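Local atomic coordinates of putative HMP/thiamine permease protein YkoE (Bacillus subtilis, PDB entry 5EDL), a protein that binds thiamine as the S component of an energy coupling factor transporter and probably carries thiamine or hydroxymethylpyrimidine across the membrane. Residues L22-F27 with Y44-I49; S133-Y138 with V148-S153. All coordinates share one frame; numbering follows the deposited sequence.

Interaction 1: residues L22-F27 with Y44-I49; sequences LLFTHF and YGIWFI. With VIB (3-(4-amino-2-methyl-pyrimidin-5-ylmethyl)-5-(2-hydroxy-ethyl)-4-methyl-thiazol-3-ium), chain B.
Trp47 meets Phe24 and Thr25 because its CG stands anti to its own carbonyl carbon (chi1 -70°), which swings the indole toward helix 4-35. Ile46 has CG1 anti to the backbone N (chi1 -158°), and its CG2 methyl faces Phe24. That methyl sits over one face of the Phe24 ring, a CH-pi contact with CG2 4.1 Å from the ring centroid and 26° off the normal. The indole is sandwiched: Ile46 CG2 lies over one face, offset toward the rim, while the thiamine bridging carbon C7A lies 3.3 Å above the centre of the other. Pyrimidine atoms spread over that same face, with Trp47 CD1 3.4 Å from C6A of the ligand. At the indole edge, CZ2 of Trp47 comes within 3.4 Å of Phe24 O, while NE1 is hydrogen-bonded to Tyr21 O. Thr25 OG1, 3.1 Å from ligand C6A, is hydrogen-bonded to Glu75 and to Tyr21 O. Tyr44 turns away from helix 4-35 to the ligand; its OH donates to the thiamine hydroxyl O1 (2.7 Å) and weakly accepts from amino N4A (3.1 Å). Trp47 and Tyr44 form an aromatic part of the thiamine pocket wall, with Thr25 beside them; Phe24 and Ile46 pack behind the indole. The turn 44-49 leads into helix 49-58, with Tyr44 against helices 85-103 and 111-132, and Ile46 against Leu161 of helix 140-170.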
ATOM      1  N   LEU A  22      11.312   5.974  -0.995  1.00 25.56           N
ATOM      2  CA  LEU A  22      12.223   7.107  -1.134  1.00 28.00           C
ATOM      3  C   LEU A  22      12.798   7.190  -2.551  1.00 29.99           C
ATOM      4  O   LEU A  22      12.926   8.277  -3.120  1.00 27.96           O
ATOM      5  CB  LEU A  22      13.357   7.011  -0.110  1.00 28.72           C
ATOM      6  CG  LEU A  22      14.386   8.149  -0.126  1.00 30.74           C
ATOM      7  CD1 LEU A  22      13.710   9.504   0.070  1.00 30.71           C
ATOM      8  CD2 LEU A  22      15.451   7.920   0.941  1.00 34.20           C
ATOM      9  N   LEU A  23      13.155   6.034  -3.098  1.00 28.38           N
ATOM     10  CA  LEU A  23      13.665   5.940  -4.460  1.00 34.99           C
ATOM     11  C   LEU A  23      12.633   6.464  -5.459  1.00 31.17           C
ATOM     12  O   LEU A  23      12.948   7.281  -6.328  1.00 28.89           O
ATOM     13  CB  LEU A  23      14.043   4.491  -4.790  1.00 31.00           C
ATOM     14  CG  LEU A  23      14.202   4.123  -6.268  1.00 38.43           C
ATOM     15  CD1 LEU A  23      15.263   4.978  -6.937  1.00 44.40           C
ATOM     16  CD2 LEU A  23      14.546   2.636  -6.421  1.00 35.90           C
ATOM     17  N   PHE A  24      11.391   6.010  -5.313  1.00 29.21           N
ATOM     18  CA  PHE A  24      10.318   6.448  -6.205  1.00 25.89           C
ATOM     19  C   PHE A  24       9.963   7.910  -6.016  1.00 26.75           C
ATOM     20  O   PHE A  24       9.563   8.581  -6.964  1.00 25.39           O
ATOM     21  CB  PHE A  24       9.078   5.575  -6.019  1.00 24.98           C
ATOM     22  CG  PHE A  24       9.118   4.321  -6.833  1.00 27.61           C
ATOM     23  CD1 PHE A  24       8.567   4.289  -8.102  1.00 31.36           C
ATOM     24  CD2 PHE A  24       9.733   3.186  -6.349  1.00 29.04           C
ATOM     25  CE1 PHE A  24       8.619   3.146  -8.863  1.00 31.19           C
ATOM     26  CE2 PHE A  24       9.778   2.038  -7.107  1.00 34.84           C
ATOM     27  CZ  PHE A  24       9.226   2.027  -8.373  1.00 33.28           C
ATOM     28  N   THR A  25      10.122   8.412  -4.798  1.00 24.92           N
ATOM     29  CA  THR A  25       9.909   9.831  -4.562  1.00 25.01           C
ATOM     30  C   THR A  25      10.909  10.662  -5.368  1.00 26.56           C
ATOM     31  O   THR A  25      10.543  11.675  -5.983  1.00 26.63           O
ATOM     32  CB  THR A  25      10.018  10.174  -3.075  1.00 25.13           C
ATOM     33  OG1 THR A  25       8.823   9.743  -2.422  1.00 23.98           O
ATOM     34  CG2 THR A  25      10.191  11.683  -2.871  1.00 28.90           C
ATOM     35  N   HIS A  26      12.163  10.227  -5.375  1.00 28.75           N
ATOM     36  CA  HIS A  26      13.188  10.924  -6.153  1.00 29.33           C
ATOM     37  C   HIS A  26      12.822  10.933  -7.649  1.00 29.30           C
ATOM     38  O   HIS A  26      12.868  11.982  -8.286  1.00 29.91           O
ATOM     39  CB  HIS A  26      14.558  10.288  -5.913  1.00 37.28           C
ATOM     40  CG  HIS A  26      15.233  10.782  -4.670  1.00 51.24           C
ATOM     41  ND1 HIS A  26      15.612  12.097  -4.504  1.00 61.61           N
ATOM     42  CD2 HIS A  26      15.589  10.141  -3.529  1.00 56.07           C
ATOM     43  CE1 HIS A  26      16.173  12.245  -3.315  1.00 66.80           C
ATOM     44  NE2 HIS A  26      16.171  11.074  -2.704  1.00 61.99           N
ATOM     45  N   PHE A  27      12.434   9.771  -8.184  1.00 28.92           N
ATOM     46  CA  PHE A  27      11.878   9.663  -9.548  1.00 34.56           C
ATOM     47  C   PHE A  27      10.729  10.638  -9.799  1.00 32.12           C
ATOM     48  O   PHE A  27      10.677  11.315 -10.827  1.00 34.18           O
ATOM     49  CB  PHE A  27      11.343   8.249  -9.823  1.00 36.20           C
ATOM     50  CG  PHE A  27      12.396   7.183  -9.890  1.00 46.23           C
ATOM     51  CD1 PHE A  27      13.730   7.503 -10.067  1.00 48.96           C
ATOM     52  CD2 PHE A  27      12.039   5.843  -9.789  1.00 54.79           C
ATOM     53  CE1 PHE A  27      14.699   6.504 -10.133  1.00 53.25           C
ATOM     54  CE2 PHE A  27      13.000   4.840  -9.853  1.00 58.67           C
ATOM     55  CZ  PHE A  27      14.332   5.173 -10.025  1.00 55.38           C
ATOM     56  N   TYR A  44       2.050   6.125  -8.915  1.00 22.81           N
ATOM     57  CA  TYR A  44       1.623   6.598  -7.592  1.00 22.59           C
ATOM     58  C   TYR A  44       1.288   5.454  -6.624  1.00 22.10           C
ATOM     59  O   TYR A  44       1.618   5.521  -5.444  1.00 22.16           O
ATOM     60  CB  TYR A  44       0.418   7.543  -7.698  1.00 22.50           C
ATOM     61  CG  TYR A  44       0.475   8.646  -6.657  1.00 23.54           C
ATOM     62  CD1 TYR A  44       0.232   8.372  -5.316  1.00 23.18           C
ATOM     63  CD2 TYR A  44       0.824   9.956  -7.011  1.00 24.03           C
ATOM     64  CE1 TYR A  44       0.311   9.372  -4.349  1.00 24.31           C
ATOM     65  CE2 TYR A  44       0.903  10.967  -6.052  1.00 25.06           C
ATOM     66  CZ  TYR A  44       0.652  10.667  -4.727  1.00 25.19           C
ATOM     67  OH  TYR A  44       0.740  11.650  -3.773  1.00 26.58           O
ATOM     68  N   GLY A  45       0.647   4.406  -7.132  1.00 21.58           N
ATOM     69  CA  GLY A  45       0.200   3.314  -6.285  1.00 21.21           C
ATOM     70  C   GLY A  45       1.313   2.597  -5.531  1.00 23.88           C
ATOM     71  O   GLY A  45       1.046   1.914  -4.537  1.00 23.98           O
ATOM     72  N   ILE A  46       2.554   2.730  -5.995  1.00 21.81           N
ATOM     73  CA  ILE A  46       3.675   2.123  -5.285  1.00 22.18           C
ATOM     74  C   ILE A  46       3.759   2.669  -3.862  1.00 23.77           C
ATOM     75  O   ILE A  46       4.141   1.939  -2.945  1.00 23.82           O
ATOM     76  CB  ILE A  46       5.036   2.362  -5.987  1.00 23.33           C
ATOM     77  CG1 ILE A  46       6.055   1.305  -5.558  1.00 39.24           C
ATOM     78  CG2 ILE A  46       5.579   3.737  -5.663  1.00 29.89           C
ATOM     79  CD1 ILE A  46       5.695  -0.123  -5.999  1.00 42.07           C
ATOM     80  N   TRP A  47       3.400   3.939  -3.671  1.00 22.46           N
ATOM     81  CA  TRP A  47       3.485   4.538  -2.332  1.00 22.96           C
ATOM     82  C   TRP A  47       2.406   4.033  -1.373  1.00 22.38           C
ATOM     83  O   TRP A  47       2.408   4.418  -0.196  1.00 24.26           O
ATOM     84  CB  TRP A  47       3.431   6.078  -2.409  1.00 23.85           C
ATOM     85  CG  TRP A  47       4.684   6.663  -3.013  1.00 24.99           C
ATOM     86  CD1 TRP A  47       5.966   6.534  -2.550  1.00 26.15           C
ATOM     87  CD2 TRP A  47       4.763   7.481  -4.185  1.00 25.38           C
ATOM     88  NE1 TRP A  47       6.840   7.215  -3.374  1.00 27.41           N
ATOM     89  CE2 TRP A  47       6.122   7.797  -4.388  1.00 26.88           C
ATOM     90  CE3 TRP A  47       3.808   7.976  -5.087  1.00 24.79           C
ATOM     91  CZ2 TRP A  47       6.552   8.590  -5.455  1.00 27.80           C
ATOM     92  CZ3 TRP A  47       4.238   8.750  -6.149  1.00 25.50           C
ATOM     93  CH2 TRP A  47       5.599   9.046  -6.326  1.00 26.99           C
ATOM     94  N   PHE A  48       1.492   3.198  -1.871  1.00 21.57           N
ATOM     95  CA  PHE A  48       0.466   2.579  -1.008  1.00 21.33           C
ATOM     96  C   PHE A  48       0.707   1.087  -0.728  1.00 21.50           C
ATOM     97  O   PHE A  48      -0.033   0.472   0.048  1.00 20.88           O
ATOM     98  CB  PHE A  48      -0.941   2.670  -1.615  1.00 21.24           C
ATOM     99  CG  PHE A  48      -1.277   3.981  -2.257  1.00 21.97           C
ATOM    100  CD1 PHE A  48      -0.787   5.179  -1.765  1.00 22.25           C
ATOM    101  CD2 PHE A  48      -2.115   4.003  -3.362  1.00 21.49           C
ATOM    102  CE1 PHE A  48      -1.123   6.384  -2.376  1.00 22.71           C
ATOM    103  CE2 PHE A  48      -2.458   5.194  -3.981  1.00 21.85           C
ATOM    104  CZ  PHE A  48      -1.960   6.395  -3.487  1.00 22.41           C
ATOM    105  N   ILE A  49       1.697   0.497  -1.384  1.00 20.85           N
ATOM    106  CA  ILE A  49       1.798  -0.962  -1.405  1.00 22.15           C
ATOM    107  C   ILE A  49       1.961  -1.569  -0.002  1.00 21.10           C
ATOM    108  O   ILE A  49       1.446  -2.642   0.264  1.00 26.41           O
ATOM    109  CB  ILE A  49       2.966  -1.440  -2.317  1.00 21.02           C
ATOM    110  CG1 ILE A  49       2.836  -2.948  -2.576  1.00 23.30           C
ATOM    111  CG2 ILE A  49       4.317  -1.092  -1.703  1.00 21.60           C
ATOM    112  CD1 ILE A  49       3.715  -3.454  -3.697  1.00 22.97           C
TER
HETATM  113  CM2 VIB B 201       4.696   7.576   1.814  1.00 21.79           C
HETATM  114  N4A VIB B 201       2.436   9.804  -1.912  1.00 17.01           N
HETATM  115  CM4 VIB B 201       4.338  12.311  -5.579  1.00 19.99           C
HETATM  116  O1  VIB B 201       0.955  14.092  -5.017  1.00 32.11           O
HETATM  117  C7  VIB B 201       1.546  15.263  -4.489  1.00 25.25           C
HETATM  118  C6  VIB B 201       3.037  15.177  -4.712  1.00 27.23           C
HETATM  119  C2  VIB B 201       4.236  12.868  -1.727  1.00 27.58           C
HETATM  120  S1  VIB B 201       3.586  14.209  -2.208  1.00 29.14           S
HETATM  121  C5  VIB B 201       3.572  14.126  -3.756  1.00 28.09           C
HETATM  122  C4  VIB B 201       4.129  12.858  -4.163  1.00 22.07           C
HETATM  123  N3  VIB B 201       4.555  12.069  -2.875  1.00 21.60           N
HETATM  124  C7A VIB B 201       5.190  10.757  -2.963  1.00 19.46           C
HETATM  125  C4A VIB B 201       3.658   9.473  -1.213  1.00 21.35           C
HETATM  126  N3A VIB B 201       3.628   8.734  -0.102  1.00 22.46           N
HETATM  127  C2A VIB B 201       4.791   8.433   0.540  1.00 23.11           C
HETATM  128  N1A VIB B 201       5.989   8.872   0.037  1.00 20.99           N
HETATM  129  C6A VIB B 201       6.038   9.623  -1.093  1.00 18.53           C
HETATM  130  C5A VIB B 201       4.853   9.915  -1.720  1.00 21.70           C

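Interaction 2: residues S133-Y138 with V148-S153; sequences SGYAAY and VIRLIS. With VIB (3-(4-amino-2-methyl-pyrimidin-5-ylmethyl)-5-(2-hydroxy-ethyl)-4-methyl-thiazol-3-ium), chain B.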
ATOM      1  N   SER A 133      -0.946  20.414  -2.192  1.00 30.06           N
ATOM      2  CA  SER A 133       0.050  20.217  -3.245  1.00 33.89           C
ATOM      3  C   SER A 133      -0.205  21.028  -4.515  1.00 30.35           C
ATOM      4  O   SER A 133       0.373  20.738  -5.564  1.00 30.28           O
ATOM      5  CB  SER A 133       0.134  18.732  -3.604  1.00 28.71           C
ATOM      6  OG  SER A 133       0.095  17.938  -2.433  1.00 28.36           O
ATOM      7  N   GLY A 134      -1.063  22.038  -4.409  1.00 30.86           N
ATOM      8  CA  GLY A 134      -1.337  22.933  -5.520  1.00 34.58           C
ATOM      9  C   GLY A 134      -2.264  22.369  -6.584  1.00 33.79           C
ATOM     10  O   GLY A 134      -2.402  22.963  -7.652  1.00 33.06           O
ATOM     11  N   TYR A 135      -2.914  21.236  -6.299  1.00 29.10           N
ATOM     12  CA  TYR A 135      -3.817  20.623  -7.271  1.00 28.37           C
ATOM     13  C   TYR A 135      -5.054  21.472  -7.522  1.00 28.86           C
ATOM     14  O   TYR A 135      -5.682  21.364  -8.563  1.00 29.06           O
ATOM     15  CB  TYR A 135      -4.240  19.218  -6.813  1.00 27.15           C
ATOM     16  CG  TYR A 135      -3.287  18.139  -7.254  1.00 26.64           C
ATOM     17  CD1 TYR A 135      -1.910  18.368  -7.273  1.00 27.24           C
ATOM     18  CD2 TYR A 135      -3.755  16.893  -7.650  1.00 29.40           C
ATOM     19  CE1 TYR A 135      -1.028  17.381  -7.677  1.00 26.99           C
ATOM     20  CE2 TYR A 135      -2.880  15.893  -8.053  1.00 27.75           C
ATOM     21  CZ  TYR A 135      -1.520  16.141  -8.065  1.00 27.28           C
ATOM     22  OH  TYR A 135      -0.654  15.149  -8.477  1.00 26.01           O
ATOM     23  N   ALA A 136      -5.397  22.324  -6.565  1.00 29.49           N
ATOM     24  CA  ALA A 136      -6.596  23.134  -6.685  1.00 30.14           C
ATOM     25  C   ALA A 136      -6.467  24.177  -7.805  1.00 31.17           C
ATOM     26  O   ALA A 136      -7.458  24.762  -8.230  1.00 35.90           O
ATOM     27  CB  ALA A 136      -6.906  23.808  -5.357  1.00 37.18           C
ATOM     28  N   ALA A 137      -5.244  24.386  -8.284  1.00 34.04           N
ATOM     29  CA  ALA A 137      -4.977  25.322  -9.369  1.00 34.28           C
ATOM     30  C   ALA A 137      -5.269  24.744 -10.759  1.00 33.66           C
ATOM     31  O   ALA A 137      -5.286  25.488 -11.746  1.00 34.97           O
ATOM     32  CB  ALA A 137      -3.516  25.796  -9.304  1.00 34.38           C
ATOM     33  N   TYR A 138      -5.505  23.431 -10.832  1.00 31.33           N
ATOM     34  CA  TYR A 138      -5.608  22.730 -12.116  1.00 31.35           C
ATOM     35  C   TYR A 138      -7.047  22.656 -12.637  1.00 35.01           C
ATOM     36  O   TYR A 138      -8.007  22.830 -11.882  1.00 33.84           O
ATOM     37  CB  TYR A 138      -5.021  21.316 -11.994  1.00 30.26           C
ATOM     38  CG  TYR A 138      -3.572  21.306 -11.560  1.00 30.29           C
ATOM     39  CD1 TYR A 138      -2.679  22.263 -12.044  1.00 32.65           C
ATOM     40  CD2 TYR A 138      -3.101  20.366 -10.648  1.00 29.28           C
ATOM     41  CE1 TYR A 138      -1.350  22.272 -11.642  1.00 31.91           C
ATOM     42  CE2 TYR A 138      -1.774  20.370 -10.238  1.00 29.57           C
ATOM     43  CZ  TYR A 138      -0.902  21.323 -10.738  1.00 30.93           C
ATOM     44  OH  TYR A 138       0.421  21.344 -10.348  1.00 31.54           O
ATOM     45  N   VAL A 148      -8.038   9.464 -12.370  1.00 26.08           N
ATOM     46  CA  VAL A 148      -8.275   8.187 -13.018  1.00 32.45           C
ATOM     47  C   VAL A 148      -6.982   7.364 -13.082  1.00 26.38           C
ATOM     48  O   VAL A 148      -6.971   6.181 -12.721  1.00 26.10           O
ATOM     49  CB  VAL A 148      -8.856   8.367 -14.428  1.00 28.37           C
ATOM     50  CG1 VAL A 148      -8.760   7.077 -15.203  1.00 29.31           C
ATOM     51  CG2 VAL A 148     -10.310   8.839 -14.341  1.00 28.97           C
ATOM     52  N   ILE A 149      -5.899   7.994 -13.539  1.00 26.59           N
ATOM     53  CA  ILE A 149      -4.595   7.339 -13.558  1.00 26.49           C
ATOM     54  C   ILE A 149      -4.183   6.894 -12.151  1.00 33.20           C
ATOM     55  O   ILE A 149      -3.711   5.775 -11.963  1.00 25.03           O
ATOM     56  CB  ILE A 149      -3.492   8.249 -14.135  1.00 27.10           C
ATOM     57  CG1 ILE A 149      -3.829   8.656 -15.579  1.00 28.70           C
ATOM     58  CG2 ILE A 149      -2.143   7.537 -14.070  1.00 27.19           C
ATOM     59  CD1 ILE A 149      -2.866   9.697 -16.184  1.00 29.56           C
ATOM     60  N   ARG A 150      -4.367   7.759 -11.159  1.00 24.38           N
ATOM     61  CA  ARG A 150      -3.974   7.385  -9.805  1.00 28.62           C
ATOM     62  C   ARG A 150      -4.842   6.239  -9.267  1.00 23.06           C
ATOM     63  O   ARG A 150      -4.351   5.387  -8.524  1.00 23.19           O
ATOM     64  CB  ARG A 150      -4.035   8.568  -8.838  1.00 23.01           C
ATOM     65  CG  ARG A 150      -3.279   8.283  -7.517  1.00 22.44           C
ATOM     66  CD  ARG A 150      -3.335   9.456  -6.524  1.00 22.38           C
ATOM     67  NE  ARG A 150      -2.693  10.666  -7.053  1.00 22.97           N
ATOM     68  CZ  ARG A 150      -2.485  11.773  -6.347  1.00 23.25           C
ATOM     69  NH1 ARG A 150      -2.861  11.838  -5.075  1.00 27.61           N
ATOM     70  NH2 ARG A 150      -1.896  12.820  -6.918  1.00 24.62           N
ATOM     71  N   LEU A 151      -6.121   6.223  -9.631  1.00 23.44           N
ATOM     72  CA  LEU A 151      -6.997   5.133  -9.210  1.00 23.42           C
ATOM     73  C   LEU A 151      -6.526   3.799  -9.808  1.00 23.84           C
ATOM     74  O   LEU A 151      -6.453   2.783  -9.115  1.00 23.51           O
ATOM     75  CB  LEU A 151      -8.445   5.423  -9.605  1.00 27.47           C
ATOM     76  CG  LEU A 151      -9.193   6.447  -8.738  1.00 27.56           C
ATOM     77  CD1 LEU A 151     -10.453   6.934  -9.429  1.00 24.94           C
ATOM     78  CD2 LEU A 151      -9.531   5.849  -7.381  1.00 23.39           C
ATOM     79  N   ILE A 152      -6.181   3.809 -11.089  1.00 24.74           N
ATOM     80  CA  ILE A 152      -5.711   2.593 -11.739  1.00 27.33           C
ATOM     81  C   ILE A 152      -4.389   2.119 -11.137  1.00 24.84           C
ATOM     82  O   ILE A 152      -4.188   0.920 -10.898  1.00 24.92           O
ATOM     83  CB  ILE A 152      -5.554   2.800 -13.253  1.00 28.05           C
ATOM     84  CG1 ILE A 152      -6.927   3.083 -13.878  1.00 27.85           C
ATOM     85  CG2 ILE A 152      -4.902   1.581 -13.892  1.00 27.84           C
ATOM     86  CD1 ILE A 152      -6.870   3.469 -15.307  1.00 29.44           C
ATOM     87  N   SER A 153      -3.499   3.073 -10.887  1.00 24.41           N
ATOM     88  CA  SER A 153      -2.186   2.784 -10.326  1.00 24.49           C
ATOM     89  C   SER A 153      -2.311   2.226  -8.902  1.00 27.62           C
ATOM     90  O   SER A 153      -1.579   1.317  -8.520  1.00 23.20           O
ATOM     91  CB  SER A 153      -1.299   4.047 -10.329  1.00 27.94           C
ATOM     92  OG  SER A 153      -0.032   3.791  -9.734  1.00 24.10           O
TER
HETATM   93  CM2 VIB B 201       4.696   7.576   1.814  1.00 21.79           C
HETATM   94  N4A VIB B 201       2.436   9.804  -1.912  1.00 17.01           N
HETATM   95  CM4 VIB B 201       4.338  12.311  -5.579  1.00 19.99           C
HETATM   96  O1  VIB B 201       0.955  14.092  -5.017  1.00 32.11           O
HETATM   97  C7  VIB B 201       1.546  15.263  -4.489  1.00 25.25           C
HETATM   98  C6  VIB B 201       3.037  15.177  -4.712  1.00 27.23           C
HETATM   99  C2  VIB B 201       4.236  12.868  -1.727  1.00 27.58           C
HETATM  100  S1  VIB B 201       3.586  14.209  -2.208  1.00 29.14           S
HETATM  101  C5  VIB B 201       3.572  14.126  -3.756  1.00 28.09           C
HETATM  102  C4  VIB B 201       4.129  12.858  -4.163  1.00 22.07           C
HETATM  103  N3  VIB B 201       4.555  12.069  -2.875  1.00 21.60           N
HETATM  104  C7A VIB B 201       5.190  10.757  -2.963  1.00 19.46           C
HETATM  105  C4A VIB B 201       3.658   9.473  -1.213  1.00 21.35           C
HETATM  106  N3A VIB B 201       3.628   8.734  -0.102  1.00 22.46           N
HETATM  107  C2A VIB B 201       4.791   8.433   0.540  1.00 23.11           C
HETATM  108  N1A VIB B 201       5.989   8.872   0.037  1.00 20.99           N
HETATM  109  C6A VIB B 201       6.038   9.623  -1.093  1.00 18.53           C
HETATM  110  C5A VIB B 201       4.853   9.915  -1.720  1.00 21.70           C
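Tyr135 and Arg150 are the one pair that meets here, reaching across backbones whose CA atoms are 13.5 Å apart. Residues 133-138 form the bend after helix 111-132: Ser133 is the first to leave helical angles, Gly134 turns with positive phi (77°), and 135-137 make a short 3-10 segment. Residues 148-153 are regular helix within 140-170. Both side chains set out toward the other segment. Arg150 leaves its helix with CG anti to the backbone N and bends at chi3 (-62°), which brings the guanidinium to the phenol end of Tyr135. Its NH2 is 3.1 Å from Tyr135 OH, which lies at the guanidinium edge, near its plane. The same nitrogen is 3.4 Å from Tyr135 CE2. Ring and guanidinium planes are turned 64° apart, so the two groups do not stack flat. The site is one end of the thiamine pocket of this S component, beside the hydroxyethyl tail: ligand O1 is 3.7 Å from Arg150 NH2 and 4.0 Å from Tyr135 OH, and C7 is 3.7 Å from Ser133 OG. Salt bridges to Glu41 through NE and to Asp129 through NH2, with a hydrogen bond from NH1 to Ser125, hold the guanidinium in place and probably balance its charge. Tyr135 OH is hydrogen-bonded to Tyr40 and Glu41, its ring meeting Phe126 edge-to-face. A phenylalanine in place of Tyr135 would remove the oxygen at the edge of the Arg150 guanidinium and would probably leave Tyr40 and Glu41 without this hydroxyl partner. Asp129, which also hydrogen-bonds the ligand, is hydrogen-bonded to Ser133 OG at the start of the bend.

How the interactions relate
Both contacts are buried and touch the same thiamine: interaction 1 holds the pyrimidine and, through Tyr44, reaches the hydroxyethyl tail, beside which interaction 2 lies. Interaction 1, its centre about 10 Å from the centre of the chain, is mainly apolar and aromatic, joining helix 4-35 to the turn before helix 49-58. Interaction 2, its centre about 17 Å from the centre of the chain, is polar and charged, joins the bend after helix 111-132 to helix 140-170, and buries less surface, 65 Å² against 203 Å². Their centres are 15 Å apart, yet they meet: Ser153 OG lies 2.8 Å from Gly45 N, a probable hydrogen bond, and Arg150 makes a cation-pi contact with Tyr44.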